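Local coordinates for protein gingipain R (Porphyromonas gingivalis, PDB 1CVR) that cleaves proteins and peptides after arginine residues, as a bacterial cysteine proteinase with a caspase-like fold, at residues Asp197-Gly202 and Leu230-Gln235. Numbering follows the deposited sequence.
Sequences DAFNGG and LTNSNQ
Asn200, in the last turn of its helix, and Asn232, the centre of an inverse gamma turn, come nearest in backbone, CA to CA 4.9 Å; a type II turn from Asn232 to Gln235 then carries the loop past Gly202, the first residue to leave helical angles, with positive phi. The junction illustrates how one side-chain amide can tie an irregular loop to a helix end. With CG beside the backbone N (chi1 -67°), Asn200 brings OD1 to the backbone N-H of Thr231 in an almost straight bond (2.8 Å, 176°), the donor standing above the carbonyl plane. Asn200 ND2 makes a weak hydrogen bond to Gln229 O, so both ends of the amide engage the incoming loop. Deeper in, Leu230 CD2 packs on Phe199 CB at 3.9 Å. Asn232 brings ND2 to the edge of the Phe199 ring, 3.8 Å from CD2, with amide and ring planes nearly perpendicular. Asn232 ND2 also donates to Gln235 O (2.9 Å), bracing the turn, while Asn232 OD1 accepts from Gly271 N; the buried Asn232 N has no partner in the model. Three waters bridge the seam: one lies within hydrogen-bonding distance of both Phe199 O and Gln235 O, another links Asn200 O with Thr231 OG1, and a third joins Gly201 O to Gln235 NE2. The contact thus fastens helix 192-201, which precedes strand 205-209, to the loop entering strand 238-242, its parallel neighbour in the mostly parallel sheet of the caspase-like fold.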
ATOM      1  N   ASP A 197      -6.471  21.427  -7.923  1.00 15.86           N
ATOM      2  CA  ASP A 197      -5.335  22.301  -7.605  1.00 16.46           C
ATOM      3  C   ASP A 197      -4.429  21.728  -6.521  1.00 16.25           C
ATOM      4  O   ASP A 197      -3.205  21.870  -6.582  1.00 15.31           O
ATOM      5  CB  ASP A 197      -5.802  23.696  -7.149  1.00 15.31           C
ATOM      6  CG  ASP A 197      -6.443  24.504  -8.272  1.00 16.64           C
ATOM      7  OD1 ASP A 197      -6.247  24.161  -9.455  1.00 15.59           O
ATOM      8  OD2 ASP A 197      -7.128  25.503  -7.968  1.00 20.48           O
ATOM      9  N   ALA A 198      -5.027  21.090  -5.518  1.00 17.50           N
ATOM     10  CA  ALA A 198      -4.253  20.510  -4.417  1.00 16.81           C
ATOM     11  C   ALA A 198      -3.372  19.368  -4.934  1.00 16.70           C
ATOM     12  O   ALA A 198      -2.171  19.328  -4.660  1.00 16.59           O
ATOM     13  CB  ALA A 198      -5.195  20.013  -3.313  1.00 18.15           C
ATOM     14  N   PHE A 199      -3.972  18.432  -5.662  1.00 14.97           N
ATOM     15  CA  PHE A 199      -3.210  17.340  -6.251  1.00 15.16           C
ATOM     16  C   PHE A 199      -2.098  17.882  -7.160  1.00 16.56           C
ATOM     17  O   PHE A 199      -0.944  17.473  -7.064  1.00 16.44           O
ATOM     18  CB  PHE A 199      -4.100  16.440  -7.113  1.00 13.40           C
ATOM     19  CG  PHE A 199      -4.737  15.290  -6.373  1.00 16.36           C
ATOM     20  CD1 PHE A 199      -5.871  15.471  -5.584  1.00 17.93           C
ATOM     21  CD2 PHE A 199      -4.207  14.007  -6.496  1.00 15.08           C
ATOM     22  CE1 PHE A 199      -6.473  14.383  -4.931  1.00 18.08           C
ATOM     23  CE2 PHE A 199      -4.799  12.917  -5.851  1.00 17.19           C
ATOM     24  CZ  PHE A 199      -5.928  13.103  -5.073  1.00 16.83           C
ATOM     25  N   ASN A 200      -2.444  18.803  -8.053  1.00 16.49           N
ATOM     26  CA  ASN A 200      -1.450  19.320  -8.985  1.00 17.93           C
ATOM     27  C   ASN A 200      -0.336  20.121  -8.338  1.00 18.93           C
ATOM     28  O   ASN A 200       0.748  20.261  -8.915  1.00 17.92           O
ATOM     29  CB  ASN A 200      -2.131  20.121 -10.097  1.00 16.53           C
ATOM     30  CG  ASN A 200      -2.981  19.239 -10.983  1.00 19.17           C
ATOM     31  OD1 ASN A 200      -2.833  18.013 -10.962  1.00 19.78           O
ATOM     32  ND2 ASN A 200      -3.854  19.839 -11.774  1.00 17.50           N
ATOM     33  N   GLY A 201      -0.594  20.610  -7.129  1.00 17.36           N
ATOM     34  CA  GLY A 201       0.407  21.378  -6.415  1.00 18.72           C
ATOM     35  C   GLY A 201       1.434  20.484  -5.742  1.00 19.40           C
ATOM     36  O   GLY A 201       2.553  20.920  -5.487  1.00 19.30           O
ATOM     37  N   GLY A 202       1.048  19.238  -5.447  1.00 17.65           N
ATOM     38  CA  GLY A 202       1.953  18.306  -4.800  1.00 14.41           C
ATOM     39  C   GLY A 202       1.584  17.943  -3.368  1.00 15.89           C
ATOM     40  O   GLY A 202       1.712  18.764  -2.463  1.00 15.30           O
ATOM     41  N   LEU A 230      -5.875  15.820 -13.731  1.00 16.85           N
ATOM     42  CA  LEU A 230      -4.711  15.725 -12.847  1.00 17.25           C
ATOM     43  C   LEU A 230      -3.412  15.623 -13.635  1.00 17.03           C
ATOM     44  O   LEU A 230      -3.315  14.895 -14.628  1.00 17.55           O
ATOM     45  CB  LEU A 230      -4.826  14.500 -11.912  1.00 15.14           C
ATOM     46  CG  LEU A 230      -6.108  14.374 -11.076  1.00 16.27           C
ATOM     47  CD1 LEU A 230      -6.046  13.097 -10.210  1.00 18.58           C
ATOM     48  CD2 LEU A 230      -6.270  15.600 -10.214  1.00 13.47           C
ATOM     49  N   THR A 231      -2.402  16.346 -13.173  1.00 17.28           N
ATOM     50  CA  THR A 231      -1.106  16.326 -13.826  1.00 17.73           C
ATOM     51  C   THR A 231       0.003  16.123 -12.791  1.00 17.67           C
ATOM     52  O   THR A 231       1.137  16.575 -12.984  1.00 17.69           O
ATOM     53  CB  THR A 231      -0.868  17.646 -14.576  1.00 17.05           C
ATOM     54  OG1 THR A 231      -0.887  18.726 -13.644  1.00 16.97           O
ATOM     55  CG2 THR A 231      -1.970  17.873 -15.603  1.00 19.98           C
ATOM     56  N   ASN A 232      -0.322  15.435 -11.699  1.00 16.16           N
ATOM     57  CA  ASN A 232       0.657  15.190 -10.646  1.00 14.73           C
ATOM     58  C   ASN A 232       1.526  13.974 -11.015  1.00 15.64           C
ATOM     59  O   ASN A 232       1.534  12.954 -10.329  1.00 14.60           O
ATOM     60  CB  ASN A 232      -0.066  15.010  -9.290  1.00 13.22           C
ATOM     61  CG  ASN A 232      -0.975  13.793  -9.247  1.00 14.79           C
ATOM     62  OD1 ASN A 232      -1.724  13.521 -10.194  1.00 13.51           O
ATOM     63  ND2 ASN A 232      -0.939  13.066  -8.124  1.00 13.26           N
ATOM     64  N   SER A 233       2.254  14.114 -12.123  1.00 15.40           N
ATOM     65  CA  SER A 233       3.118  13.066 -12.662  1.00 16.68           C
ATOM     66  C   SER A 233       4.087  12.511 -11.645  1.00 15.93           C
ATOM     67  O   SER A 233       5.012  13.193 -11.252  1.00 16.39           O
ATOM     68  CB  SER A 233       3.899  13.610 -13.858  1.00 18.21           C
ATOM     69  OG  SER A 233       3.005  13.969 -14.895  1.00 22.27           O
ATOM     70  N   ASN A 234       3.883  11.260 -11.246  1.00 14.91           N
ATOM     71  CA  ASN A 234       4.732  10.617 -10.244  1.00 17.25           C
ATOM     72  C   ASN A 234       4.927  11.417  -8.944  1.00 16.45           C
ATOM     73  O   ASN A 234       5.970  11.325  -8.296  1.00 16.50           O
ATOM     74  CB  ASN A 234       6.103  10.206 -10.829  1.00 16.66           C
ATOM     75  CG  ASN A 234       6.053   8.850 -11.523  1.00 19.90           C
ATOM     76  OD1 ASN A 234       5.427   7.912 -11.020  1.00 18.76           O
ATOM     77  ND2 ASN A 234       6.725   8.729 -12.660  1.00 18.91           N
ATOM     78  N   GLN A 235       3.917  12.207  -8.582  1.00 15.21           N
ATOM     79  CA  GLN A 235       3.906  12.949  -7.323  1.00 14.12           C
ATOM     80  C   GLN A 235       2.557  12.468  -6.766  1.00 14.87           C
ATOM     81  O   GLN A 235       1.560  13.195  -6.743  1.00 13.78           O
ATOM     82  CB  GLN A 235       3.926  14.453  -7.577  1.00 16.99           C
ATOM     83  CG  GLN A 235       5.198  14.901  -8.296  1.00 21.96           C
ATOM     84  CD  GLN A 235       5.379  16.408  -8.324  1.00 25.04           C
ATOM     85  OE1 GLN A 235       6.418  16.906  -8.754  1.00 28.30           O
ATOM     86  NE2 GLN A 235       4.378  17.139  -7.868  1.00 25.54           N
TER
HETATM   87  O   HOH W   1       0.393  15.381  -5.628  1.00 22.75           O
HETATM   88  O   HOH W   2       1.299  19.314 -11.902  1.00 28.55           O
HETATM   89  O   HOH W   3       5.212  19.577  -6.850  1.00 48.03           O